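Local coordinates for UPF0303 protein YBR137W (Saccharomyces cerevisiae, PDB 4CLC) that is of unknown function but belongs to the UPF0303 family of HbpS-like proteins, which fall in the GAF clan, at residues C29-F34 / A166-S171; G130-Q135 / L158-S163; N48-N53 / T74-G79. All blocks are in the same frame, centred on the assembly; numbering follows the deposited sequence.

Contact 1: C29-F34 / A166-S171; sequences CFLSTF and AFANES
Phe-30 meets the end of helix 153-168 through its backbone: its carbonyl O lies 3.3 Å from the methyl CB of Ala-168, while its side chain starts out away from that helix. The benzyl group accordingly lies off the interface, on Gln-135 and Glu-137, and Phe-30 is an exposed residue. Leu-31 carries the apolar part of the contact with a single branch, CD2. That methyl sits 3.8 Å from Ala-168 CB and 4.0 Å from Phe-167 CD1, filling the notch between a small residue and a large one on successive positions of the helix. It approaches the Phe-167 ring at its edge, near the ring plane, and not over a face. CG of Leu-31 is turned anti to the carbonyl carbon (chi1 -47°), and the branched end comes nearer to the helix than the direction in which the side chain sets out. Here the last turn of helix 153-168 lies against strand 30-31, outermost within this chain in a mixed sheet and parallel to its neighbour 131-136. The Phe-167 ring, its CG anti to the backbone N (chi1 -176°), also meets helix 36-53, edge-to-face with Tyr-45 and in packing contact with Asp-41 and Leu-42. After Leu-31 the chain leaves the sheet. Thr-33 OG1 hydrogen-bonds to Asp-38 OD2 near the start of helix 36-53, and the buried Phe-34 packs on Leu-65.

Contact 2: G130-Q135 / L158-S163; sequences GAVLIQ and LMAVSS
Ala-160 and Val-161, consecutive residues of helix 153-168, both bear on Val-132 of strand 131-136. One position earlier, Met-159 faces elsewhere and packs on helix 36-53 at Ala-49 and Val-50. CB of Ala-160 points toward the strand: it lies 3.6 Å from Val-132 CG2, and the same methyl is 4.3 Å from the carbonyl O of Gly-130. The nearest CA atoms of the two segments, those of Ala-160 and Gly-130, are 6.3 Å apart. The glycine itself has a positive phi of 117° just before the strand begins, and its backbone hydrogen-bonds with that of Ile-148. Strands 131-136 and 144-149 form an antiparallel hairpin, and helix 153-168, which follows it in the chain, folds back over one face of the sheet; Ala-160 also touches Ile-148 on the second strand. A helix packed on a mixed sheet in this way is consistent with the HbpS-like family of the GAF clan, in whose range both segments lie. Val-161 comes at Val-132 from the flank of the helix. Only CG2 of each valine is used, 3.8 Å apart, and the two side chains cross at about a right angle. CG2 of Val-132 is thus shared between Ala-160 and Val-161, while His-157 and Leu-164 of the same helix pack on Val-132 as well. Farther along, the buried Ser-163 packs on Ile-46 of helix 36-53, and its OG donates to Met-159 O. That oxygen also accepts from Ser-163 N, the two donors reaching it from opposite faces of the carbonyl plane.

Contact 3: N48-N53 / T74-G79; sequences NAVKEN and TVTYGG
Val-50 and Thr-76 make the buried, apolar half of this contact: Val-50 CG1 rests 3.7 Å from Thr-76 CG2, the two branched side chains crossing at about a right angle. CG1 lies anti to the backbone N of Val-50 (chi1 168°), and the threonine methyl is anti to its own carbonyl carbon, while OG1 hydrogen-bonds to Lys-57 O. Lys-51 forms a partly exposed margin beside this pair. Its aliphatic chain, bent at chi3, runs past the carbonyl O of Thr-76, with CD at 3.2 Å from that oxygen; the meeting is through carbon. The loose part is at Tyr-77, whose side chain comes no nearer than 4.6 Å to the helix segment. This margin faces another protein chain of the assembly: an aromatic side chain of that chain packs on Lys-51, and the Tyr-77 ring meets an aromatic side chain of the same chain with planes at about 40°. The contact joins the last turns of helix 36-53 to the first residue beyond strand 70-75, where Thr-76 also packs on Ile-61 of the neighbouring strand 60-64 and Val-50 on Val-59 just before it.

In the fold
Contacts 1 and 2 share helix 153-168, one at its end and one in its middle, and their centres are 12 Å apart. Their strands are also neighbours in the sheet: Cys-29 O and Gln-135 N at 3.0 Å, and Leu-31 N and Gln-135 O at 3.2 Å, are probable hydrogen bonds. Contact 3 belongs to the other edge of the sheet, its centre 16 Å from that of contact 2 and 21 Å from that of contact 1. It joins contact 2 through Met-159 CE, 3.7 Å from Ala-49 CB, but does not touch contact 1. Along the chain, contacts 2 and 3 lie in series within the loop closed by contact 1.

Contact 1: C29-F34 / A166-S171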
ATOM      1  N   CYS D  29      -3.773 -25.839 -30.382  1.00 60.56           N
ATOM      2  CA  CYS D  29      -4.719 -24.733 -30.512  1.00 52.89           C
ATOM      3  C   CYS D  29      -4.007 -23.504 -31.013  1.00 52.82           C
ATOM      4  O   CYS D  29      -3.504 -22.711 -30.227  1.00 52.19           O
ATOM      5  CB  CYS D  29      -5.334 -24.362 -29.175  1.00 44.77           C
ATOM      6  SG  CYS D  29      -6.126 -25.641 -28.254  1.00 56.88           S
ATOM      7  N   PHE D  30      -4.100 -23.270 -32.314  1.00 52.71           N
ATOM      8  CA  PHE D  30      -3.345 -22.193 -32.904  1.00 55.09           C
ATOM      9  C   PHE D  30      -3.982 -21.686 -34.179  1.00 54.12           C
ATOM     10  O   PHE D  30      -4.595 -22.434 -34.925  1.00 57.08           O
ATOM     11  CB  PHE D  30      -1.896 -22.625 -33.153  1.00 53.44           C
ATOM     12  CG  PHE D  30      -1.694 -23.479 -34.370  1.00 55.19           C
ATOM     13  CD1 PHE D  30      -1.791 -24.858 -34.290  1.00 59.41           C
ATOM     14  CD2 PHE D  30      -1.359 -22.906 -35.591  1.00 61.94           C
ATOM     15  CE1 PHE D  30      -1.580 -25.655 -35.411  1.00 60.26           C
ATOM     16  CE2 PHE D  30      -1.147 -23.693 -36.716  1.00 63.66           C
ATOM     17  CZ  PHE D  30      -1.255 -25.073 -36.623  1.00 63.17           C
ATOM     18  N   LEU D  31      -3.811 -20.395 -34.412  1.00 54.81           N
ATOM     19  CA  LEU D  31      -4.394 -19.728 -35.549  1.00 50.16           C
ATOM     20  C   LEU D  31      -3.255 -19.237 -36.405  1.00 52.96           C
ATOM     21  O   LEU D  31      -2.134 -19.087 -35.924  1.00 56.13           O
ATOM     22  CB  LEU D  31      -5.284 -18.582 -35.094  1.00 51.48           C
ATOM     23  CG  LEU D  31      -6.207 -19.032 -33.963  1.00 47.81           C
ATOM     24  CD1 LEU D  31      -6.948 -17.861 -33.315  1.00 45.11           C
ATOM     25  CD2 LEU D  31      -7.173 -20.052 -34.516  1.00 47.53           C
ATOM     26  N   SER D  32      -3.520 -19.026 -37.683  1.00 54.20           N
ATOM     27  CA  SER D  32      -2.490 -18.495 -38.548  1.00 54.42           C
ATOM     28  C   SER D  32      -2.621 -16.996 -38.657  1.00 54.82           C
ATOM     29  O   SER D  32      -1.785 -16.362 -39.287  1.00 61.59           O
ATOM     30  CB  SER D  32      -2.555 -19.139 -39.938  1.00 58.73           C
ATOM     31  OG  SER D  32      -2.017 -20.460 -39.920  1.00 62.24           O
ATOM     32  N   THR D  33      -3.667 -16.430 -38.048  1.00 58.58           N
ATOM     33  CA  THR D  33      -3.968 -15.007 -38.243  1.00 58.96           C
ATOM     34  C   THR D  33      -4.272 -14.168 -36.989  1.00 58.10           C
ATOM     35  O   THR D  33      -3.530 -13.253 -36.649  1.00 59.88           O
ATOM     36  CB  THR D  33      -5.158 -14.827 -39.223  1.00 54.10           C
ATOM     37  OG1 THR D  33      -6.274 -15.623 -38.791  1.00 59.02           O
ATOM     38  CG2 THR D  33      -4.741 -15.223 -40.622  1.00 41.45           C
ATOM     39  N   PHE D  34      -5.386 -14.427 -36.332  1.00 53.47           N
ATOM     40  CA  PHE D  34      -5.810 -13.531 -35.253  1.00 54.73           C
ATOM     41  C   PHE D  34      -5.868 -12.028 -35.549  1.00 49.82           C
ATOM     42  O   PHE D  34      -4.983 -11.308 -35.132  1.00 50.28           O
ATOM     43  CB  PHE D  34      -4.934 -13.694 -34.032  1.00 50.32           C
ATOM     44  CG  PHE D  34      -5.677 -13.449 -32.775  1.00 47.86           C
ATOM     45  CD1 PHE D  34      -6.898 -14.072 -32.574  1.00 44.21           C
ATOM     46  CD2 PHE D  34      -5.186 -12.606 -31.811  1.00 44.41           C
ATOM     47  CE1 PHE D  34      -7.609 -13.864 -31.429  1.00 48.15           C
ATOM     48  CE2 PHE D  34      -5.891 -12.396 -30.653  1.00 46.73           C
ATOM     49  CZ  PHE D  34      -7.108 -13.020 -30.460  1.00 49.79           C
ATOM     50  N   ALA D 166     -11.537 -26.670 -33.052  1.00 51.27           N
ATOM     51  CA  ALA D 166     -12.590 -26.641 -34.062  1.00 54.00           C
ATOM     52  C   ALA D 166     -12.522 -25.374 -34.916  1.00 59.93           C
ATOM     53  O   ALA D 166     -12.533 -25.455 -36.147  1.00 67.59           O
ATOM     54  CB  ALA D 166     -13.941 -26.751 -33.413  1.00 58.80           C
ATOM     55  N   PHE D 167     -12.444 -24.212 -34.265  1.00 56.58           N
ATOM     56  CA  PHE D 167     -12.360 -22.930 -34.970  1.00 56.83           C
ATOM     57  C   PHE D 167     -11.120 -22.860 -35.848  1.00 59.39           C
ATOM     58  O   PHE D 167     -11.168 -22.393 -36.992  1.00 56.43           O
ATOM     59  CB  PHE D 167     -12.354 -21.764 -33.982  1.00 52.28           C
ATOM     60  CG  PHE D 167     -12.357 -20.411 -34.640  1.00 50.98           C
ATOM     61  CD1 PHE D 167     -11.172 -19.796 -34.993  1.00 47.84           C
ATOM     62  CD2 PHE D 167     -13.552 -19.746 -34.895  1.00 57.61           C
ATOM     63  CE1 PHE D 167     -11.175 -18.552 -35.600  1.00 50.64           C
ATOM     64  CE2 PHE D 167     -13.559 -18.492 -35.501  1.00 48.18           C
ATOM     65  CZ  PHE D 167     -12.373 -17.899 -35.849  1.00 47.84           C
ATOM     66  N   ALA D 168     -10.002 -23.317 -35.299  1.00 57.59           N
ATOM     67  CA  ALA D 168      -8.758 -23.324 -36.047  1.00 61.24           C
ATOM     68  C   ALA D 168      -8.905 -24.230 -37.262  1.00 74.87           C
ATOM     69  O   ALA D 168      -8.289 -23.987 -38.315  1.00 74.88           O
ATOM     70  CB  ALA D 168      -7.614 -23.781 -35.179  1.00 58.57           C
ATOM     71  N   ASN D 169      -9.750 -25.255 -37.118  1.00 71.81           N
ATOM     72  CA  ASN D 169      -9.887 -26.267 -38.155  1.00 69.86           C
ATOM     73  C   ASN D 169     -10.811 -25.827 -39.275  1.00 66.09           C
ATOM     74  O   ASN D 169     -10.978 -26.559 -40.240  1.00 72.39           O
ATOM     75  CB  ASN D 169     -10.374 -27.603 -37.568  1.00 71.19           C
ATOM     76  CG  ASN D 169      -9.267 -28.676 -37.523  1.00 72.23           C
ATOM     77  OD1 ASN D 169      -8.305 -28.644 -38.291  1.00 72.99           O
ATOM     78  ND2 ASN D 169      -9.410 -29.621 -36.611  1.00 77.18           N
ATOM     79  N   GLU D 170     -11.399 -24.640 -39.183  1.00 63.27           N
ATOM     80  CA  GLU D 170     -12.093 -24.135 -40.361  1.00 68.68           C
ATOM     81  C   GLU D 170     -11.226 -23.124 -41.109  1.00 81.68           C
ATOM     82  O   GLU D 170     -10.966 -22.007 -40.637  1.00 76.80           O
ATOM     83  CB  GLU D 170     -13.433 -23.501 -40.010  1.00 64.36           C
ATOM     84  CG  GLU D 170     -14.334 -24.363 -39.176  1.00 66.48           C
ATOM     85  CD  GLU D 170     -15.797 -24.005 -39.353  1.00 77.04           C
ATOM     86  OE1 GLU D 170     -16.115 -23.086 -40.144  1.00 74.21           O
ATOM     87  OE2 GLU D 170     -16.635 -24.641 -38.683  1.00 84.02           O
ATOM     88  N   SER D 171     -10.763 -23.552 -42.281  1.00 92.92           N
ATOM     89  CA  SER D 171     -10.152 -22.660 -43.258  1.00 92.52           C
ATOM     90  C   SER D 171     -10.224 -23.287 -44.654  1.00 91.59           C
ATOM     91  O   SER D 171     -10.414 -24.501 -44.802  1.00 85.92           O
ATOM     92  CB  SER D 171      -8.708 -22.328 -42.865  1.00 81.44           C
ATOM     93  OG  SER D 171      -8.701 -21.353 -41.831  1.00 79.34           O
TER

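Contact 2: G130-Q135 / L158-S163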
ATOM      1  N   GLY D 130     -10.006 -23.883 -17.632  1.00 45.52           N
ATOM      2  CA  GLY D 130     -10.789 -22.940 -18.422  1.00 45.97           C
ATOM      3  C   GLY D 130     -10.067 -21.790 -19.114  1.00 48.02           C
ATOM      4  O   GLY D 130     -10.663 -21.114 -19.947  1.00 46.71           O
ATOM      5  N   ALA D 131      -8.780 -21.606 -18.820  1.00 46.19           N
ATOM      6  CA  ALA D 131      -7.974 -20.606 -19.499  1.00 39.95           C
ATOM      7  C   ALA D 131      -6.988 -21.285 -20.412  1.00 46.19           C
ATOM      8  O   ALA D 131      -6.041 -21.906 -19.945  1.00 50.03           O
ATOM      9  CB  ALA D 131      -7.237 -19.737 -18.504  1.00 42.72           C
ATOM     10  N   VAL D 132      -7.195 -21.151 -21.712  1.00 38.66           N
ATOM     11  CA  VAL D 132      -6.316 -21.771 -22.676  1.00 38.66           C
ATOM     12  C   VAL D 132      -5.663 -20.697 -23.525  1.00 38.66           C
ATOM     13  O   VAL D 132      -6.336 -19.854 -24.101  1.00 38.66           O
ATOM     14  CB  VAL D 132      -7.088 -22.779 -23.577  1.00 41.23           C
ATOM     15  CG1 VAL D 132      -6.210 -23.284 -24.706  1.00 38.66           C
ATOM     16  CG2 VAL D 132      -7.608 -23.932 -22.750  1.00 38.66           C
ATOM     17  N   LEU D 133      -4.343 -20.711 -23.585  1.00 38.66           N
ATOM     18  CA  LEU D 133      -3.638 -19.801 -24.448  1.00 38.66           C
ATOM     19  C   LEU D 133      -4.004 -20.058 -25.903  1.00 46.65           C
ATOM     20  O   LEU D 133      -4.331 -21.185 -26.278  1.00 50.44           O
ATOM     21  CB  LEU D 133      -2.129 -19.929 -24.253  1.00 40.83           C
ATOM     22  CG  LEU D 133      -1.595 -19.543 -22.879  1.00 38.96           C
ATOM     23  CD1 LEU D 133      -0.140 -19.945 -22.756  1.00 42.91           C
ATOM     24  CD2 LEU D 133      -1.746 -18.070 -22.673  1.00 40.14           C
ATOM     25  N   ILE D 134      -3.960 -18.998 -26.708  1.00 47.52           N
ATOM     26  CA  ILE D 134      -4.121 -19.090 -28.146  1.00 47.67           C
ATOM     27  C   ILE D 134      -2.752 -18.976 -28.793  1.00 49.39           C
ATOM     28  O   ILE D 134      -2.169 -17.890 -28.841  1.00 46.25           O
ATOM     29  CB  ILE D 134      -5.034 -17.980 -28.705  1.00 44.45           C
ATOM     30  CG1 ILE D 134      -6.407 -18.001 -28.045  1.00 38.80           C
ATOM     31  CG2 ILE D 134      -5.177 -18.126 -30.212  1.00 49.80           C
ATOM     32  CD1 ILE D 134      -7.330 -16.936 -28.589  1.00 38.66           C
ATOM     33  N   GLN D 135      -2.256 -20.091 -29.318  1.00 54.65           N
ATOM     34  CA  GLN D 135      -0.908 -20.157 -29.887  1.00 51.84           C
ATOM     35  C   GLN D 135      -0.837 -19.604 -31.295  1.00 51.20           C
ATOM     36  O   GLN D 135      -1.834 -19.599 -32.014  1.00 55.13           O
ATOM     37  CB  GLN D 135      -0.407 -21.594 -29.888  1.00 50.49           C
ATOM     38  CG  GLN D 135       0.854 -21.762 -29.105  1.00 52.47           C
ATOM     39  CD  GLN D 135       0.625 -21.607 -27.634  1.00 51.92           C
ATOM     40  OE1 GLN D 135      -0.217 -22.295 -27.049  1.00 57.36           O
ATOM     41  NE2 GLN D 135       1.367 -20.695 -27.014  1.00 51.60           N
ATOM     42  N   LEU D 158     -12.305 -27.990 -21.437  1.00 51.43           N
ATOM     43  CA  LEU D 158     -12.538 -28.812 -22.622  1.00 49.16           C
ATOM     44  C   LEU D 158     -13.182 -27.968 -23.702  1.00 50.96           C
ATOM     45  O   LEU D 158     -12.694 -27.929 -24.841  1.00 47.70           O
ATOM     46  CB  LEU D 158     -13.398 -30.003 -22.304  1.00 52.71           C
ATOM     47  N   MET D 159     -14.269 -27.284 -23.326  1.00 50.84           N
ATOM     48  CA  MET D 159     -14.956 -26.364 -24.226  1.00 48.80           C
ATOM     49  C   MET D 159     -13.960 -25.421 -24.862  1.00 49.61           C
ATOM     50  O   MET D 159     -13.974 -25.206 -26.082  1.00 49.47           O
ATOM     51  CB  MET D 159     -16.029 -25.557 -23.499  1.00 50.09           C
ATOM     52  CG  MET D 159     -17.483 -26.019 -23.752  1.00 60.99           C
ATOM     53  SD  MET D 159     -18.029 -26.141 -25.475  1.00 50.75           S
ATOM     54  CE  MET D 159     -17.183 -24.775 -26.276  1.00 44.66           C
ATOM     55  N   ALA D 160     -13.070 -24.892 -24.028  1.00 45.93           N
ATOM     56  CA  ALA D 160     -12.002 -24.027 -24.498  1.00 45.54           C
ATOM     57  C   ALA D 160     -11.179 -24.685 -25.583  1.00 43.85           C
ATOM     58  O   ALA D 160     -11.088 -24.160 -26.675  1.00 42.57           O
ATOM     59  CB  ALA D 160     -11.114 -23.624 -23.350  1.00 51.80           C
ATOM     60  N   VAL D 161     -10.610 -25.852 -25.287  1.00 48.56           N
ATOM     61  CA  VAL D 161      -9.663 -26.496 -26.204  1.00 49.12           C
ATOM     62  C   VAL D 161     -10.339 -27.010 -27.476  1.00 49.43           C
ATOM     63  O   VAL D 161      -9.777 -26.951 -28.583  1.00 46.33           O
ATOM     64  CB  VAL D 161      -8.932 -27.686 -25.533  1.00 46.58           C
ATOM     65  CG1 VAL D 161      -7.769 -28.140 -26.393  1.00 49.01           C
ATOM     66  CG2 VAL D 161      -8.426 -27.314 -24.154  1.00 40.05           C
ATOM     67  N   SER D 162     -11.550 -27.520 -27.303  1.00 49.47           N
ATOM     68  CA  SER D 162     -12.257 -28.162 -28.393  1.00 49.71           C
ATOM     69  C   SER D 162     -12.633 -27.130 -29.442  1.00 53.74           C
ATOM     70  O   SER D 162     -12.302 -27.271 -30.633  1.00 51.35           O
ATOM     71  CB  SER D 162     -13.507 -28.853 -27.872  1.00 51.78           C
ATOM     72  OG  SER D 162     -13.322 -29.291 -26.545  1.00 51.71           O
ATOM     73  N   SER D 163     -13.325 -26.088 -28.979  1.00 54.13           N
ATOM     74  CA  SER D 163     -13.838 -25.044 -29.864  1.00 51.45           C
ATOM     75  C   SER D 163     -12.708 -24.197 -30.404  1.00 49.87           C
ATOM     76  O   SER D 163     -12.812 -23.618 -31.474  1.00 57.55           O
ATOM     77  CB  SER D 163     -14.862 -24.168 -29.144  1.00 47.78           C
ATOM     78  OG  SER D 163     -14.312 -23.614 -27.983  1.00 44.48           O
TER

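Contact 3: N48-N53 / T74-G79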
ATOM      1  N   ASN D  48     -21.848 -19.443 -29.128  1.00 48.26           N
ATOM      2  CA  ASN D  48     -22.859 -20.318 -29.695  1.00 52.72           C
ATOM      3  C   ASN D  48     -22.659 -21.718 -29.119  1.00 53.93           C
ATOM      4  O   ASN D  48     -23.575 -22.301 -28.523  1.00 55.08           O
ATOM      5  CB  ASN D  48     -22.772 -20.330 -31.224  1.00 59.10           C
ATOM      6  CG  ASN D  48     -23.430 -21.555 -31.833  1.00 78.46           C
ATOM      7  OD1 ASN D  48     -22.763 -22.397 -32.452  1.00 92.30           O
ATOM      8  ND2 ASN D  48     -24.754 -21.643 -31.695  1.00 74.16           N
ATOM      9  N   ALA D  49     -21.438 -22.225 -29.273  1.00 53.38           N
ATOM     10  CA  ALA D  49     -21.053 -23.540 -28.769  1.00 49.00           C
ATOM     11  C   ALA D  49     -21.468 -23.773 -27.314  1.00 52.47           C
ATOM     12  O   ALA D  49     -22.228 -24.698 -27.040  1.00 54.56           O
ATOM     13  CB  ALA D  49     -19.588 -23.739 -28.928  1.00 40.63           C
ATOM     14  N   VAL D  50     -20.975 -22.955 -26.386  1.00 51.13           N
ATOM     15  CA  VAL D  50     -21.365 -23.116 -24.990  1.00 48.84           C
ATOM     16  C   VAL D  50     -22.882 -23.106 -24.853  1.00 52.26           C
ATOM     17  O   VAL D  50     -23.439 -23.801 -24.002  1.00 55.81           O
ATOM     18  CB  VAL D  50     -20.738 -22.019 -24.060  1.00 46.12           C
ATOM     19  CG1 VAL D  50     -21.376 -22.013 -22.692  1.00 38.66           C
ATOM     20  CG2 VAL D  50     -19.257 -22.254 -23.890  1.00 50.89           C
ATOM     21  N   LYS D  51     -23.583 -22.336 -25.677  1.00 54.92           N
ATOM     22  CA  LYS D  51     -25.007 -22.269 -25.417  1.00 56.26           C
ATOM     23  C   LYS D  51     -25.773 -23.438 -26.046  1.00 54.71           C
ATOM     24  O   LYS D  51     -26.846 -23.811 -25.559  1.00 52.25           O
ATOM     25  CB  LYS D  51     -25.597 -20.921 -25.837  1.00 52.93           C
ATOM     26  CG  LYS D  51     -26.352 -20.292 -24.627  1.00 58.74           C
ATOM     27  CD  LYS D  51     -27.430 -19.287 -25.008  1.00 55.20           C
ATOM     28  CE  LYS D  51     -26.951 -18.323 -26.054  1.00 52.05           C
ATOM     29  NZ  LYS D  51     -28.131 -17.663 -26.663  1.00 64.59           N
ATOM     30  N   GLU D  52     -25.232 -24.031 -27.103  1.00 49.89           N
ATOM     31  CA  GLU D  52     -25.840 -25.244 -27.638  1.00 52.88           C
ATOM     32  C   GLU D  52     -25.598 -26.415 -26.697  1.00 57.19           C
ATOM     33  O   GLU D  52     -26.548 -27.061 -26.245  1.00 64.59           O
ATOM     34  CB  GLU D  52     -25.312 -25.564 -29.039  1.00 56.96           C
ATOM     35  CG  GLU D  52     -26.172 -24.986 -30.157  1.00 60.40           C
ATOM     36  CD  GLU D  52     -25.411 -24.837 -31.465  1.00 71.69           C
ATOM     37  OE1 GLU D  52     -24.511 -25.661 -31.732  1.00 72.84           O
ATOM     38  OE2 GLU D  52     -25.707 -23.888 -32.225  1.00 78.29           O
ATOM     39  N   ASN D  53     -24.333 -26.664 -26.371  1.00 51.91           N
ATOM     40  CA  ASN D  53     -23.969 -27.742 -25.458  1.00 51.96           C
ATOM     41  C   ASN D  53     -24.443 -27.585 -24.009  1.00 53.13           C
ATOM     42  O   ASN D  53     -24.781 -28.579 -23.363  1.00 58.47           O
ATOM     43  CB  ASN D  53     -22.457 -27.929 -25.458  1.00 50.25           C
ATOM     44  CG  ASN D  53     -21.926 -28.328 -26.814  1.00 57.61           C
ATOM     45  OD1 ASN D  53     -21.704 -29.512 -27.078  1.00 66.95           O
ATOM     46  ND2 ASN D  53     -21.726 -27.346 -27.690  1.00 55.54           N
ATOM     47  N   THR D  74     -18.236 -11.891 -23.139  1.00 38.66           N
ATOM     48  CA  THR D  74     -19.674 -12.099 -23.177  1.00 38.66           C
ATOM     49  C   THR D  74     -20.133 -12.988 -22.043  1.00 38.66           C
ATOM     50  O   THR D  74     -19.349 -13.619 -21.361  1.00 39.70           O
ATOM     51  CB  THR D  74     -20.163 -12.710 -24.511  1.00 38.66           C
ATOM     52  OG1 THR D  74     -21.588 -12.672 -24.540  1.00 38.66           O
ATOM     53  CG2 THR D  74     -19.722 -14.135 -24.649  1.00 38.66           C
ATOM     54  N   VAL D  75     -21.431 -13.001 -21.836  1.00 38.66           N
ATOM     55  CA  VAL D  75     -22.032 -13.771 -20.785  1.00 38.75           C
ATOM     56  C   VAL D  75     -23.085 -14.636 -21.498  1.00 42.79           C
ATOM     57  O   VAL D  75     -23.864 -14.106 -22.291  1.00 51.35           O
ATOM     58  CB  VAL D  75     -22.588 -12.808 -19.699  1.00 38.66           C
ATOM     59  CG1 VAL D  75     -23.997 -13.151 -19.278  1.00 42.08           C
ATOM     60  CG2 VAL D  75     -21.643 -12.739 -18.523  1.00 38.66           C
ATOM     61  N   THR D  76     -23.081 -15.955 -21.285  1.00 39.47           N
ATOM     62  CA  THR D  76     -23.851 -16.871 -22.165  1.00 43.61           C
ATOM     63  C   THR D  76     -25.318 -17.036 -21.814  1.00 44.79           C
ATOM     64  O   THR D  76     -26.092 -17.579 -22.604  1.00 43.81           O
ATOM     65  CB  THR D  76     -23.277 -18.309 -22.198  1.00 39.47           C
ATOM     66  OG1 THR D  76     -23.305 -18.869 -20.879  1.00 45.26           O
ATOM     67  CG2 THR D  76     -21.869 -18.329 -22.744  1.00 44.38           C
ATOM     68  N   TYR D  77     -25.699 -16.553 -20.639  1.00 41.92           N
ATOM     69  CA  TYR D  77     -27.037 -16.782 -20.129  1.00 42.28           C
ATOM     70  C   TYR D  77     -27.178 -16.016 -18.828  1.00 44.73           C
ATOM     71  O   TYR D  77     -26.177 -15.589 -18.247  1.00 42.71           O
ATOM     72  CB  TYR D  77     -27.273 -18.272 -19.906  1.00 47.14           C
ATOM     73  CG  TYR D  77     -28.714 -18.699 -19.789  1.00 50.67           C
ATOM     74  CD1 TYR D  77     -29.481 -18.923 -20.923  1.00 53.64           C
ATOM     75  CD2 TYR D  77     -29.297 -18.916 -18.553  1.00 49.05           C
ATOM     76  CE1 TYR D  77     -30.784 -19.329 -20.835  1.00 48.77           C
ATOM     77  CE2 TYR D  77     -30.610 -19.319 -18.459  1.00 56.64           C
ATOM     78  CZ  TYR D  77     -31.344 -19.530 -19.612  1.00 54.89           C
ATOM     79  OH  TYR D  77     -32.651 -19.942 -19.547  1.00 61.71           O
ATOM     80  N   GLY D  78     -28.415 -15.843 -18.378  1.00 41.77           N
ATOM     81  CA  GLY D  78     -28.688 -15.160 -17.133  1.00 39.44           C
ATOM     82  C   GLY D  78     -28.096 -15.872 -15.934  1.00 45.40           C
ATOM     83  O   GLY D  78     -27.738 -17.058 -15.988  1.00 45.65           O
ATOM     84  N   GLY D  79     -27.987 -15.143 -14.834  1.00 46.96           N
ATOM     85  CA  GLY D  79     -27.383 -15.705 -13.645  1.00 52.30           C
ATOM     86  C   GLY D  79     -25.866 -15.770 -13.626  1.00 47.49           C
ATOM     87  O   GLY D  79     -25.300 -16.442 -12.764  1.00 46.66           O
TER